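Local coordinates for protein ethylbenzene dehydrogenase alpha-subunit (Aromatoleum aromaticum, PDB 2IVF) that is the alpha-subunit of a molybdenum enzyme of the molybdopterin oxidoreductase family, carrying a molybdenum atom, paired pterin dinucleotides and an iron-sulfur cluster, at residues L308-F320 with S426-K438. Numbering follows the deposited sequence.
Sequences LGLSQVMIDEKLF and SLIRELGRKVAKK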
loop_
_atom_site.group_PDB
_atom_site.type_symbol
_atom_site.label_atom_id
_atom_site.label_comp_id
_atom_site.label_asym_id
_atom_site.label_seq_id
_atom_site.Cartn_x
_atom_site.Cartn_y
_atom_site.Cartn_z
ATOM N N LEU A 308 -28.495 -14.259 0.788
ATOM C CA LEU A 308 -29.746 -14.948 1.018
ATOM C C LEU A 308 -30.422 -15.270 -0.352
ATOM O O LEU A 308 -31.083 -16.297 -0.520
ATOM C CB LEU A 308 -30.630 -14.103 1.915
ATOM C CG LEU A 308 -30.099 -13.942 3.354
ATOM C CD1 LEU A 308 -30.908 -12.906 4.158
ATOM C CD2 LEU A 308 -30.108 -15.304 4.082
ATOM N N GLY A 309 -30.298 -14.370 -1.309
ATOM C CA GLY A 309 -30.793 -14.624 -2.671
ATOM C C GLY A 309 -30.150 -15.867 -3.258
ATOM O O GLY A 309 -30.842 -16.735 -3.839
ATOM N N LEU A 310 -28.841 -15.998 -3.063
ATOM C CA LEU A 310 -28.110 -17.180 -3.511
ATOM C C LEU A 310 -28.636 -18.434 -2.809
ATOM O O LEU A 310 -28.770 -19.485 -3.418
ATOM C CB LEU A 310 -26.609 -17.044 -3.264
ATOM C CG LEU A 310 -25.751 -16.549 -4.449
ATOM C CD1 LEU A 310 -26.282 -15.277 -5.123
ATOM C CD2 LEU A 310 -24.277 -16.440 -4.056
ATOM N N SER A 311 -28.887 -18.333 -1.508
ATOM C CA SER A 311 -29.383 -19.470 -0.763
ATOM C C SER A 311 -30.764 -19.844 -1.227
ATOM O O SER A 311 -31.088 -21.027 -1.315
ATOM C CB SER A 311 -29.422 -19.150 0.714
ATOM O OG SER A 311 -28.130 -18.805 1.173
ATOM N N GLN A 312 -31.605 -18.836 -1.504
ATOM C CA GLN A 312 -32.938 -19.081 -1.985
ATOM C C GLN A 312 -32.894 -19.811 -3.313
ATOM O O GLN A 312 -33.672 -20.728 -3.547
ATOM C CB GLN A 312 -33.725 -17.782 -2.119
ATOM C CG GLN A 312 -35.225 -17.978 -2.289
ATOM C CD GLN A 312 -35.700 -18.297 -3.708
ATOM O OE1 GLN A 312 -36.826 -18.778 -3.879
ATOM N NE2 GLN A 312 -34.856 -18.056 -4.713
ATOM N N VAL A 313 -31.954 -19.435 -4.157
ATOM C CA VAL A 313 -31.771 -20.104 -5.446
ATOM C C VAL A 313 -31.461 -21.588 -5.274
ATOM O O VAL A 313 -32.121 -22.443 -5.876
ATOM C CB VAL A 313 -30.727 -19.401 -6.288
ATOM C CG1 VAL A 313 -30.305 -20.269 -7.521
ATOM C CG2 VAL A 313 -31.239 -18.061 -6.726
ATOM N N MET A 314 -30.466 -21.893 -4.437
ATOM C CA MET A 314 -30.050 -23.248 -4.216
ATOM C C MET A 314 -31.133 -24.067 -3.572
ATOM O O MET A 314 -31.251 -25.248 -3.860
ATOM C CB MET A 314 -28.804 -23.297 -3.328
ATOM C CG MET A 314 -27.591 -22.648 -3.920
ATOM S SD MET A 314 -26.101 -22.989 -2.948
ATOM C CE MET A 314 -26.104 -21.604 -1.839
ATOM N N ILE A 315 -31.915 -23.465 -2.688
ATOM C CA ILE A 315 -33.007 -24.222 -2.067
ATOM C C ILE A 315 -34.126 -24.429 -3.086
ATOM O O ILE A 315 -34.543 -25.562 -3.330
ATOM C CB ILE A 315 -33.461 -23.564 -0.741
ATOM C CG1 ILE A 315 -32.334 -23.741 0.301
ATOM C CG2 ILE A 315 -34.819 -24.138 -0.241
ATOM C CD1 ILE A 315 -32.552 -22.994 1.584
ATOM N N ASP A 316 -34.583 -23.356 -3.712
ATOM C CA ASP A 316 -35.711 -23.436 -4.623
ATOM C C ASP A 316 -35.448 -24.369 -5.825
ATOM O O ASP A 316 -36.344 -25.084 -6.282
ATOM C CB ASP A 316 -36.019 -22.029 -5.111
ATOM C CG ASP A 316 -37.348 -21.922 -5.807
ATOM O OD1 ASP A 316 -38.330 -22.523 -5.331
ATOM O OD2 ASP A 316 -37.415 -21.202 -6.821
ATOM N N GLU A 317 -34.231 -24.353 -6.329
ATOM C CA GLU A 317 -33.830 -25.186 -7.440
ATOM C C GLU A 317 -33.281 -26.546 -6.967
ATOM O O GLU A 317 -32.895 -27.343 -7.772
ATOM C CB GLU A 317 -32.812 -24.436 -8.321
ATOM C CG GLU A 317 -33.385 -23.163 -8.914
ATOM C CD GLU A 317 -32.547 -22.549 -10.013
ATOM O OE1 GLU A 317 -31.439 -23.028 -10.277
ATOM O OE2 GLU A 317 -33.018 -21.576 -10.651
ATOM N N LYS A 318 -33.301 -26.819 -5.668
ATOM C CA LYS A 318 -32.876 -28.118 -5.118
ATOM C C LYS A 318 -31.433 -28.470 -5.515
ATOM O O LYS A 318 -31.129 -29.605 -5.919
ATOM C CB LYS A 318 -33.863 -29.236 -5.525
ATOM C CG LYS A 318 -35.326 -28.910 -5.171
ATOM C CD LYS A 318 -36.265 -30.099 -5.336
ATOM C CE LYS A 318 -37.642 -29.841 -4.667
ATOM N NZ LYS A 318 -38.539 -31.092 -4.555
ATOM N N LEU A 319 -30.560 -27.486 -5.386
ATOM C CA LEU A 319 -29.149 -27.629 -5.731
ATOM C C LEU A 319 -28.290 -27.832 -4.495
ATOM O O LEU A 319 -27.087 -27.990 -4.597
ATOM C CB LEU A 319 -28.659 -26.369 -6.433
ATOM C CG LEU A 319 -29.468 -25.944 -7.660
ATOM C CD1 LEU A 319 -28.879 -24.654 -8.167
ATOM C CD2 LEU A 319 -29.449 -27.040 -8.727
ATOM N N PHE A 320 -28.897 -27.736 -3.321
ATOM C CA PHE A 320 -28.117 -27.790 -2.096
ATOM C C PHE A 320 -27.624 -29.221 -1.759
ATOM O O PHE A 320 -28.210 -30.229 -2.158
ATOM C CB PHE A 320 -28.885 -27.141 -0.916
ATOM C CG PHE A 320 -30.138 -27.846 -0.540
ATOM C CD1 PHE A 320 -31.315 -27.560 -1.181
ATOM C CD2 PHE A 320 -30.152 -28.790 0.482
ATOM C CE1 PHE A 320 -32.459 -28.196 -0.860
ATOM C CE2 PHE A 320 -31.313 -29.421 0.838
ATOM C CZ PHE A 320 -32.468 -29.139 0.171
ATOM N N SER A 426 -30.101 -11.684 -12.770
ATOM C CA SER A 426 -29.351 -12.623 -13.600
ATOM C C SER A 426 -28.108 -13.094 -12.868
ATOM O O SER A 426 -27.733 -14.260 -12.917
ATOM C CB SER A 426 -28.998 -11.981 -14.949
ATOM O OG SER A 426 -28.275 -10.744 -14.808
ATOM N N LEU A 427 -27.469 -12.167 -12.182
ATOM C CA LEU A 427 -26.224 -12.444 -11.488
ATOM C C LEU A 427 -26.448 -13.196 -10.165
ATOM O O LEU A 427 -25.660 -14.047 -9.770
ATOM C CB LEU A 427 -25.499 -11.105 -11.267
ATOM C CG LEU A 427 -24.053 -11.097 -10.842
ATOM C CD1 LEU A 427 -23.201 -12.163 -11.643
ATOM C CD2 LEU A 427 -23.461 -9.686 -10.948
ATOM N N ILE A 428 -27.503 -12.842 -9.457
ATOM C CA ILE A 428 -27.926 -13.598 -8.284
ATOM C C ILE A 428 -28.191 -15.072 -8.674
ATOM O O ILE A 428 -27.666 -16.015 -8.041
ATOM C CB ILE A 428 -29.172 -12.984 -7.666
ATOM C CG1 ILE A 428 -28.836 -11.583 -7.102
ATOM C CG2 ILE A 428 -29.764 -13.967 -6.600
ATOM C CD1 ILE A 428 -30.053 -10.814 -6.384
ATOM N N ARG A 429 -28.955 -15.270 -9.743
ATOM C CA ARG A 429 -29.296 -16.631 -10.166
ATOM C C ARG A 429 -28.065 -17.371 -10.679
ATOM O O ARG A 429 -27.847 -18.531 -10.311
ATOM C CB ARG A 429 -30.416 -16.629 -11.198
ATOM C CG ARG A 429 -31.206 -17.941 -11.216
ATOM C CD ARG A 429 -32.550 -17.814 -11.856
ATOM N NE ARG A 429 -33.622 -17.368 -10.977
ATOM C CZ ARG A 429 -34.490 -16.397 -11.276
ATOM N NH1 ARG A 429 -34.410 -15.697 -12.418
ATOM N NH2 ARG A 429 -35.445 -16.103 -10.407
ATOM N N GLU A 430 -27.242 -16.706 -11.500
ATOM C CA GLU A 430 -26.007 -17.327 -11.980
ATOM C C GLU A 430 -25.066 -17.773 -10.862
ATOM O O GLU A 430 -24.553 -18.890 -10.881
ATOM C CB GLU A 430 -25.226 -16.382 -12.881
ATOM C CG GLU A 430 -23.965 -17.014 -13.468
ATOM C CD GLU A 430 -23.233 -16.043 -14.398
ATOM O OE1 GLU A 430 -23.936 -15.280 -15.095
ATOM O OE2 GLU A 430 -21.995 -16.065 -14.380
ATOM N N LEU A 431 -24.820 -16.882 -9.911
ATOM C CA LEU A 431 -23.951 -17.193 -8.811
ATOM C C LEU A 431 -24.551 -18.180 -7.806
ATOM O O LEU A 431 -23.802 -18.965 -7.197
ATOM C CB LEU A 431 -23.445 -15.921 -8.131
ATOM C CG LEU A 431 -22.466 -15.112 -9.003
ATOM C CD1 LEU A 431 -22.131 -13.684 -8.430
ATOM C CD2 LEU A 431 -21.149 -15.912 -9.296
ATOM N N GLY A 432 -25.870 -18.150 -7.624
ATOM C CA GLY A 432 -26.563 -19.188 -6.844
ATOM C C GLY A 432 -26.233 -20.565 -7.358
ATOM O O GLY A 432 -25.869 -21.479 -6.600
ATOM N N ARG A 433 -26.348 -20.713 -8.674
ATOM C CA ARG A 433 -26.156 -21.983 -9.314
ATOM C C ARG A 433 -24.692 -22.391 -9.275
ATOM O O ARG A 433 -24.380 -23.578 -9.087
ATOM C CB ARG A 433 -26.699 -21.949 -10.755
ATOM C CG ARG A 433 -28.203 -21.748 -10.778
ATOM C CD ARG A 433 -28.717 -21.456 -12.151
ATOM N NE ARG A 433 -30.175 -21.529 -12.197
ATOM C CZ ARG A 433 -30.891 -21.286 -13.288
ATOM N NH1 ARG A 433 -30.294 -20.894 -14.420
ATOM N NH2 ARG A 433 -32.215 -21.385 -13.226
ATOM N N LYS A 434 -23.791 -21.423 -9.422
ATOM C CA LYS A 434 -22.384 -21.724 -9.446
ATOM C C LYS A 434 -21.849 -22.114 -8.099
ATOM O O LYS A 434 -21.044 -23.018 -8.010
ATOM C CB LYS A 434 -21.576 -20.559 -9.995
ATOM C CG LYS A 434 -21.765 -20.422 -11.480
ATOM C CD LYS A 434 -21.010 -19.295 -12.105
ATOM C CE LYS A 434 -21.024 -19.405 -13.645
ATOM N NZ LYS A 434 -20.384 -18.224 -14.253
ATOM N N VAL A 435 -22.263 -21.397 -7.062
ATOM C CA VAL A 435 -21.824 -21.724 -5.707
ATOM C C VAL A 435 -22.197 -23.179 -5.355
ATOM O O VAL A 435 -21.433 -23.891 -4.703
ATOM C CB VAL A 435 -22.458 -20.750 -4.683
ATOM C CG1 VAL A 435 -22.171 -21.193 -3.274
ATOM C CG2 VAL A 435 -21.876 -19.329 -4.882
ATOM N N ALA A 436 -23.384 -23.603 -5.753
ATOM C CA ALA A 436 -23.852 -24.977 -5.464
ATOM C C ALA A 436 -23.035 -26.041 -6.141
ATOM O O ALA A 436 -23.027 -27.174 -5.686
ATOM C CB ALA A 436 -25.311 -25.148 -5.840
ATOM N N LYS A 437 -22.375 -25.701 -7.243
ATOM C CA LYS A 437 -21.670 -26.716 -8.037
ATOM C C LYS A 437 -20.155 -26.561 -8.066
ATOM O O LYS A 437 -19.474 -27.366 -8.674
ATOM C CB LYS A 437 -22.192 -26.669 -9.478
ATOM C CG LYS A 437 -21.671 -25.539 -10.277
ATOM C CD LYS A 437 -21.861 -25.759 -11.814
ATOM C CE LYS A 437 -23.230 -25.278 -12.236
ATOM N NZ LYS A 437 -23.221 -24.573 -13.585
ATOM N N LYS A 438 -19.636 -25.507 -7.441
ATOM C CA LYS A 438 -18.225 -25.170 -7.519
ATOM C C LYS A 438 -17.606 -25.162 -6.155
ATOM O O LYS A 438 -18.217 -24.687 -5.188
ATOM C CB LYS A 438 -17.987 -23.805 -8.166
ATOM C CG LYS A 438 -18.329 -23.822 -9.650
ATOM C CD LYS A 438 -17.857 -22.576 -10.350
ATOM C CE LYS A 438 -18.429 -22.481 -11.765
ATOM N NZ LYS A 438 -18.209 -23.783 -12.442
HETATM O O HOH W 1 -24.553 -28.027 -3.437
#
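Helix segments 308-316 and 426-437, in the molybdopterin oxidoreductase region, cross at -64° with axes 8.1 Å apart, and knobs-into-holes packing joins them at Gly432. The CA atoms of Leu310 and Gly432 come within 4.2 Å, close enough for the backbone of the second helix to serve as packing surface. Leu310 is one knob, set among Ile428, Leu431, Gly432 and Val435: its CG rests 3.6 Å from Gly432 N, CD1 approaches Ile428 O, and CD2 touches CG2 of Val435, the two side chains crossing at about a right angle. The second knob, Val313, has CG1 anti to its backbone N (chi1 168°), which lays that methyl over Gly432 CA between Arg429 and Arg433. Met314 follows with CG 3.4 Å from Gly432 O, and its chain bends at chi3 to bring SD onto Ala436 CB.

Beyond the first helix, Lys318 with positive phi forms a Schellman motif, and Leu319 then packs its CB 3.6 Å from Ala436 CB. A water donates to both Leu319 O and Ala436 O, bridging the turn after the first helix to the backbone at Ala436. Arg433, extended from CG to NE, presents NE and NH2 together to the Glu317 carboxylate: NE meets the syn lone pair of OE1 at 2.7 Å, and NH2 meets OE2, also at 2.7 Å, on its syn side but out of the carboxylate plane. The carboxylate and guanidinium planes lie 41° apart, a twisted bidentate salt bridge. Leu431 faces strand 294-296, while Glu430 pairs with Arg279 of the beta-subunit. Paired bonds restrict rotation of the Glu317 carboxylate and probably favour its ionised form; Arg429, itself paired with Glu415, has NE 4.3 Å from Glu317 OE2, too far for a salt bridge, and may add only modestly.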